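Local coordinates for protein oxidoreductase, zinc-binding dehydrogenase family (Myxococcus xanthus, PDB 5K1S) that acts as a medium-chain reductase in an alternative de novo route to isovaleryl coenzyme A and binds zinc ions, at residues Ser117-Leu122 / Arg176-Val181; Cys165-Thr170 / Gly197-Gln202; Ala183-Leu188 / Gly275-Val280. All coordinates share one frame; numbering follows the deposited sequence.

Helix 165-178 is shared by contacts 1 and 2 and leads on to contact 3. Its first turns carry the 165-170 side of contact 2 and its last turn the 176-181 side of contact 1, their centres about 15 Å apart. Strand 186-190 of contact 3 and helix 195-206 of contact 2 follow. Segments of contact 2 thus alternate in sequence with those of contacts 1 and 3, the latter centred about 16 Å away, whereas contact 1 closes before contact 3 opens. Contacts 1 and 3 touch where Gly179 O meets Arg277 NE. Contact 1 joins the four-cysteine zinc loop to the helix end beside the second subunit, contact 2 packs two helices near the other zinc, and contact 3 reaches across one strand of the parallel sheet.

Contact 1 of 3, residues Ser117-Leu122 / Arg176-Val181; sequences SGRNSL and RTRGKV
Arg119 and Arg178 bring their guanidinium groups together from two different parts of the chain, their side chains crossing at about a right angle. Arg178 NH1 sits over one face of the Arg119 guanidinium, 3.5 Å from Arg119 CZ and 3.0 Å from Arg119 NH1. The two groups are turned only 23° from each other, yet seen from Arg178 the approach of Arg119 NH1 is oblique. Both nitrogens are donors, and no hydrogen bond links them. The close approach of two like charges is probably eased by a carboxylate of the second subunit: Arg119 NH1 makes a salt bridge with Glu300 OE1 of that chain, and Arg178 NE adds a long, weak ion pair to the same oxygen. The contact thus lies at the subunit interface, where the loop of the zinc bound by Cys109, Cys112, Cys115 and Cys123 meets the end of helix 165-178. On the face of Arg119 opposite Arg178, Leu122 CD1 lies 3.4 Å above the guanidinium plane, toward its rim, so the group is sandwiched between a methyl and a nitrogen. Bends at chi2 and chi3, both near -61°, fold the Arg119 chain and let its end reach Arg178 although its CB does not head that way. Arg178 is bent in the same two places. Behind Arg119, Gly118 closes the preceding helix with a Schellman motif, its positive phi suited to glycine, and the backbone bond from Leu122 N to Arg119 O, 2.8 Å long, holds the following 3-10 turn beside the arginine.

Contact 2 of 3, residues Cys165-Thr170 / Gly197-Gln202; sequences CCTTGT and GLSSVQ. With ZN (zinc ion), chain F.
Ser199 heads toward segment 165-170, where its hydroxyl meets Thr168, lies by Thr167 and fills the tight centre of this buried helix contact. Ser199 OG and Thr168 OG1 are hydrogen-bonded at 2.8 Å, with either able to be the donor. The backbones come close here: the CA atoms of Thr168 and Ser199 are 5.0 Å apart, and Ser199 CB rests 3.6 Å from Thr168 CA. Such an approach is consistent with a side chain as small as serine. With Thr168 OG1 anti to the carbonyl carbon (chi1 -55°) and Ser199 OG likewise (chi1 -68°), each hydroxyl lies beside its own backbone N, and the two meet between the helices. Thr167 presents its CB to the same oxygen, 3.8 Å from Ser199 OG, while its own OG1 turns back to the carbonyl of Thr163 and also bonds Gln328.

Helix 195-206 follows strand 186-190, the pair forming a beta-alpha unit of the Rossmann-type domain, and helix 165-178 runs up to it from the zinc site. Cys166 SG binds the zinc ion at 2.3 Å together with Cys57 and His79, the position that in zinc alcohol dehydrogenases belongs to the catalytic metal. Cys166 itself faces away from helix 195-206, so the metal and the serine-threonine bond sit on different sides of the 165-170 turn.

Away from that centre the fit is looser. Gln202 is directed toward helix 165-178, but its NE2 stays 5.9 Å from Thr168 OG1; this NE2 bonds weakly to Leu198 O and its OE1 accepts from Arg327 N. At the more exposed margins, the side chains of Leu198 and Thr170 do not meet the facing segment.

Contact 3 of 3, residues Ala183-Leu188 / Gly275-Val280; sequences AGETVL and GGRVVV
Glu185, just before strand 186-190, faces Arg277, near the start of strand 276-280. The strands run parallel in one sheet without being neighbours: strand 253-258 lies between them, and no backbone hydrogen bond joins the two segments directly. The side chains bridge the gap, Glu185 packing on Asp254 and Arg277 on Val255 of the intervening strand.

They cross at about a right angle and meet end-on in a two-pronged salt bridge. Arg277 NH2 donates to Glu185 OE1 at 2.9 Å and Arg277 NH1 to Glu185 OE2 at 3.1 Å, with a weaker third bond from Arg277 NH2 to Glu185 OE2 at 3.2 Å. The carboxylate comes to the guanidinium edge, near its plane, and both oxygens are met on their syn side, but the two groups are twisted 36° apart, which puts Arg277 NH1 well out of the carboxylate plane. Arg277 starts with CG between the backbone N and the carbonyl carbon (chi1 56°) and then runs extended to NE, carrying its end to Glu185.

Further bonds fix both ends: Arg277 NE donates to Gly179 O and NH2 weakly to Lys180 O, while Glu185 OE1 also accepts from Arg182 N. With an alanine at Glu185, Arg277 NH1 would probably lose its carboxylate mate and Arg182 N this acceptor.

The pair therefore joins the loop between helix 165-178 and strand 186-190 to the beginning of strand 276-280, in a parallel sheet of strand order 3-2-1-4-5-6, the hallmark of the Rossmann fold of medium-chain reductases.

Contact 1 of 3, residues Ser117-Leu122 / Arg176-Val181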
# COMPACT_ATOMS: atom_id res chain seq x y z
N SER A 117 17.12 1.70 -8.25
CA SER A 117 15.79 2.27 -8.41
C SER A 117 15.44 3.28 -7.32
O SER A 117 14.31 3.78 -7.30
CB SER A 117 14.74 1.15 -8.41
OG SER A 117 15.08 0.13 -9.33
N GLY A 118 16.37 3.59 -6.42
CA GLY A 118 16.08 4.45 -5.30
C GLY A 118 15.40 3.77 -4.13
O GLY A 118 15.01 4.46 -3.18
N ARG A 119 15.25 2.45 -4.17
CA ARG A 119 14.62 1.69 -3.09
C ARG A 119 15.67 1.12 -2.15
O ARG A 119 15.64 -0.06 -1.80
CB ARG A 119 13.76 0.58 -3.67
CG ARG A 119 12.85 1.02 -4.82
CD ARG A 119 11.86 2.08 -4.39
NE ARG A 119 10.97 1.62 -3.33
CZ ARG A 119 9.86 0.92 -3.52
NH1 ARG A 119 9.12 0.55 -2.49
NH2 ARG A 119 9.48 0.58 -4.75
N ASN A 120 16.61 1.97 -1.71
CA ASN A 120 17.70 1.50 -0.86
C ASN A 120 17.18 0.85 0.42
O ASN A 120 17.82 -0.06 0.96
CB ASN A 120 18.64 2.65 -0.53
CG ASN A 120 19.21 3.31 -1.77
OD1 ASN A 120 18.59 3.29 -2.83
ND2 ASN A 120 20.39 3.90 -1.64
N SER A 121 16.04 1.32 0.93
CA SER A 121 15.46 0.71 2.12
C SER A 121 15.22 -0.78 1.96
O SER A 121 15.18 -1.50 2.96
CB SER A 121 14.14 1.41 2.47
OG SER A 121 14.34 2.78 2.76
N LEU A 122 15.07 -1.25 0.72
CA LEU A 122 14.74 -2.65 0.45
C LEU A 122 15.94 -3.48 0.02
O LEU A 122 15.78 -4.66 -0.30
CB LEU A 122 13.67 -2.72 -0.64
CG LEU A 122 12.41 -1.89 -0.38
CD1 LEU A 122 11.46 -1.97 -1.57
CD2 LEU A 122 11.71 -2.35 0.89
N ARG A 176 7.28 12.59 1.63
CA ARG A 176 7.66 12.99 0.28
C ARG A 176 7.92 11.80 -0.64
O ARG A 176 7.19 11.60 -1.61
CB ARG A 176 8.91 13.87 0.34
CG ARG A 176 8.66 15.24 0.90
CD ARG A 176 9.89 16.09 0.73
NE ARG A 176 9.70 17.44 1.24
CZ ARG A 176 10.67 18.35 1.33
NH1 ARG A 176 11.90 18.05 0.94
NH2 ARG A 176 10.40 19.56 1.80
N THR A 177 8.96 11.03 -0.35
CA THR A 177 9.38 9.97 -1.27
C THR A 177 8.24 8.99 -1.53
O THR A 177 7.93 8.68 -2.68
CB THR A 177 10.60 9.24 -0.70
OG1 THR A 177 11.44 10.18 -0.01
CG2 THR A 177 11.39 8.58 -1.81
N ARG A 178 7.61 8.50 -0.46
CA ARG A 178 6.53 7.53 -0.59
C ARG A 178 5.16 8.19 -0.66
O ARG A 178 4.37 7.90 -1.57
CB ARG A 178 6.59 6.55 0.59
CG ARG A 178 7.88 5.74 0.66
CD ARG A 178 7.93 4.69 -0.43
NE ARG A 178 6.89 3.69 -0.26
CZ ARG A 178 6.55 2.79 -1.18
NH1 ARG A 178 7.16 2.77 -2.36
NH2 ARG A 178 5.58 1.92 -0.93
N GLY A 179 4.86 9.09 0.28
CA GLY A 179 3.55 9.71 0.31
C GLY A 179 3.31 10.64 -0.86
O GLY A 179 2.20 10.72 -1.39
N LYS A 180 4.35 11.37 -1.28
CA LYS A 180 4.24 12.33 -2.38
C LYS A 180 3.15 13.36 -2.09
O LYS A 180 2.32 13.68 -2.95
CB LYS A 180 3.98 11.61 -3.71
CG LYS A 180 5.02 10.57 -4.06
CD LYS A 180 4.63 9.81 -5.32
CE LYS A 180 5.52 8.60 -5.55
NZ LYS A 180 5.07 7.79 -6.72
N VAL A 181 3.15 13.88 -0.86
CA VAL A 181 2.15 14.86 -0.46
C VAL A 181 2.31 16.11 -1.31
O VAL A 181 3.41 16.65 -1.46
CB VAL A 181 2.29 15.18 1.03
CG1 VAL A 181 1.26 16.22 1.45
CG2 VAL A 181 2.12 13.91 1.86

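Contact 2 of 3, residues Cys165-Thr170 / Gly197-Gln202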
# COMPACT_ATOMS: atom_id res chain seq x y z
N CYS A 165 17.74 11.60 11.79
CA CYS A 165 17.51 10.46 10.90
C CYS A 165 16.21 9.73 11.26
O CYS A 165 15.38 9.47 10.39
CB CYS A 165 18.69 9.50 10.97
SG CYS A 165 18.71 8.25 9.66
N CYS A 166 16.03 9.40 12.53
CA CYS A 166 14.89 8.60 12.96
C CYS A 166 13.63 9.42 13.20
O CYS A 166 12.65 8.88 13.71
CB CYS A 166 15.25 7.83 14.24
SG CYS A 166 16.67 6.76 14.03
N THR A 167 13.63 10.70 12.84
CA THR A 167 12.44 11.53 12.95
C THR A 167 12.19 12.27 11.65
O THR A 167 11.34 11.87 10.84
CB THR A 167 12.56 12.51 14.11
OG1 THR A 167 13.74 13.31 13.94
CG2 THR A 167 12.65 11.76 15.44
N THR A 168 12.93 13.36 11.42
CA THR A 168 12.78 14.10 10.17
C THR A 168 13.24 13.28 8.97
O THR A 168 12.67 13.40 7.89
CB THR A 168 13.57 15.41 10.25
OG1 THR A 168 13.16 16.15 11.41
CG2 THR A 168 13.33 16.26 9.00
N GLY A 169 14.27 12.45 9.14
CA GLY A 169 14.68 11.57 8.06
C GLY A 169 13.56 10.63 7.64
O GLY A 169 13.26 10.49 6.45
N THR A 170 12.92 9.99 8.62
CA THR A 170 11.78 9.13 8.32
C THR A 170 10.63 9.93 7.73
O THR A 170 9.92 9.45 6.83
CB THR A 170 11.33 8.40 9.58
OG1 THR A 170 12.44 7.66 10.12
CG2 THR A 170 10.19 7.44 9.27
N GLY A 197 6.05 11.96 14.23
CA GLY A 197 4.86 12.75 13.97
C GLY A 197 5.16 14.24 13.90
O GLY A 197 4.76 14.92 12.96
N LEU A 198 5.88 14.76 14.90
CA LEU A 198 6.18 16.18 14.92
C LEU A 198 6.90 16.61 13.65
O LEU A 198 6.58 17.66 13.07
CB LEU A 198 7.03 16.52 16.15
CG LEU A 198 6.31 16.40 17.50
CD1 LEU A 198 7.30 16.56 18.64
CD2 LEU A 198 5.19 17.42 17.61
N SER A 199 7.86 15.82 13.18
CA SER A 199 8.56 16.16 11.95
C SER A 199 7.62 16.08 10.75
O SER A 199 7.68 16.92 9.85
CB SER A 199 9.76 15.24 11.75
OG SER A 199 10.76 15.49 12.71
N SER A 200 6.73 15.08 10.73
CA SER A 200 5.79 14.95 9.63
C SER A 200 4.83 16.13 9.59
O SER A 200 4.55 16.68 8.52
CB SER A 200 5.02 13.63 9.75
OG SER A 200 5.90 12.53 9.72
N VAL A 201 4.31 16.54 10.75
CA VAL A 201 3.42 17.69 10.82
C VAL A 201 4.07 18.90 10.16
O VAL A 201 3.51 19.52 9.25
CB VAL A 201 3.03 17.99 12.28
CG1 VAL A 201 2.30 19.33 12.39
CG2 VAL A 201 2.16 16.88 12.83
N GLN A 202 5.27 19.25 10.62
CA GLN A 202 5.98 20.40 10.06
C GLN A 202 6.20 20.22 8.56
O GLN A 202 5.94 21.13 7.77
CB GLN A 202 7.32 20.59 10.77
CG GLN A 202 7.21 20.83 12.26
CD GLN A 202 8.56 21.00 12.91
OE1 GLN A 202 9.13 22.10 12.93
NE2 GLN A 202 9.11 19.91 13.45
ZN ZN F . 16.15 4.74 15.08

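Contact 3 of 3, residues Ala183-Leu188 / Gly275-Val280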
# COMPACT_ATOMS: atom_id res chain seq x y z
N ALA A 183 0.86 20.13 -2.31
CA ALA A 183 0.24 21.29 -1.70
C ALA A 183 -1.25 21.33 -2.02
O ALA A 183 -1.66 21.15 -3.17
CB ALA A 183 0.92 22.57 -2.20
N GLY A 184 -2.06 21.55 -0.99
CA GLY A 184 -3.50 21.59 -1.12
C GLY A 184 -4.21 20.37 -0.56
O GLY A 184 -5.40 20.45 -0.25
N GLU A 185 -3.51 19.24 -0.43
CA GLU A 185 -4.11 18.04 0.11
C GLU A 185 -4.26 18.14 1.62
O GLU A 185 -3.56 18.91 2.29
CB GLU A 185 -3.27 16.81 -0.25
CG GLU A 185 -3.38 16.38 -1.71
CD GLU A 185 -2.47 15.22 -2.04
OE1 GLU A 185 -1.36 15.15 -1.48
OE2 GLU A 185 -2.87 14.36 -2.85
N THR A 186 -5.18 17.34 2.16
CA THR A 186 -5.39 17.23 3.59
C THR A 186 -4.71 15.97 4.10
O THR A 186 -4.95 14.88 3.56
CB THR A 186 -6.88 17.21 3.93
OG1 THR A 186 -7.52 16.17 3.18
CG2 THR A 186 -7.53 18.54 3.60
N VAL A 187 -3.87 16.11 5.12
CA VAL A 187 -3.04 15.02 5.62
C VAL A 187 -3.51 14.65 7.02
O VAL A 187 -3.66 15.53 7.88
CB VAL A 187 -1.55 15.42 5.63
CG1 VAL A 187 -0.69 14.23 6.06
CG2 VAL A 187 -1.13 15.93 4.26
N LEU A 188 -3.73 13.36 7.24
CA LEU A 188 -4.04 12.83 8.56
C LEU A 188 -2.78 12.18 9.13
O LEU A 188 -2.14 11.37 8.46
CB LEU A 188 -5.17 11.80 8.48
CG LEU A 188 -5.52 11.09 9.79
CD1 LEU A 188 -6.00 12.08 10.84
CD2 LEU A 188 -6.57 10.02 9.54
N GLY A 275 -10.11 7.28 -3.19
CA GLY A 275 -8.81 7.34 -3.82
C GLY A 275 -7.69 7.76 -2.90
O GLY A 275 -6.56 7.96 -3.37
N GLY A 276 -7.95 7.91 -1.61
CA GLY A 276 -6.91 8.30 -0.68
C GLY A 276 -5.87 7.20 -0.50
O GLY A 276 -6.08 6.04 -0.84
N ARG A 277 -4.73 7.60 0.05
CA ARG A 277 -3.60 6.69 0.23
C ARG A 277 -3.10 6.78 1.67
O ARG A 277 -2.90 7.88 2.19
CB ARG A 277 -2.47 7.02 -0.75
CG ARG A 277 -1.97 8.45 -0.68
CD ARG A 277 -1.15 8.81 -1.90
NE ARG A 277 -0.53 10.13 -1.78
CZ ARG A 277 -1.16 11.28 -2.01
NH1 ARG A 277 -2.43 11.29 -2.37
NH2 ARG A 277 -0.51 12.42 -1.87
N VAL A 278 -2.90 5.62 2.29
CA VAL A 278 -2.41 5.52 3.66
C VAL A 278 -0.96 5.07 3.61
O VAL A 278 -0.66 4.01 3.05
CB VAL A 278 -3.26 4.55 4.50
CG1 VAL A 278 -2.69 4.41 5.91
CG2 VAL A 278 -4.71 5.01 4.54
N VAL A 279 -0.07 5.87 4.18
CA VAL A 279 1.35 5.56 4.22
C VAL A 279 1.66 5.01 5.61
O VAL A 279 1.66 5.76 6.60
CB VAL A 279 2.21 6.79 3.90
CG1 VAL A 279 3.67 6.38 3.76
CG2 VAL A 279 1.72 7.46 2.63
N VAL A 280 1.91 3.71 5.70
CA VAL A 280 2.13 3.04 6.97
C VAL A 280 3.62 3.02 7.27
O VAL A 280 4.42 2.54 6.45
CB VAL A 280 1.56 1.61 6.95
CG1 VAL A 280 1.65 0.99 8.34
CG2 VAL A 280 0.12 1.62 6.46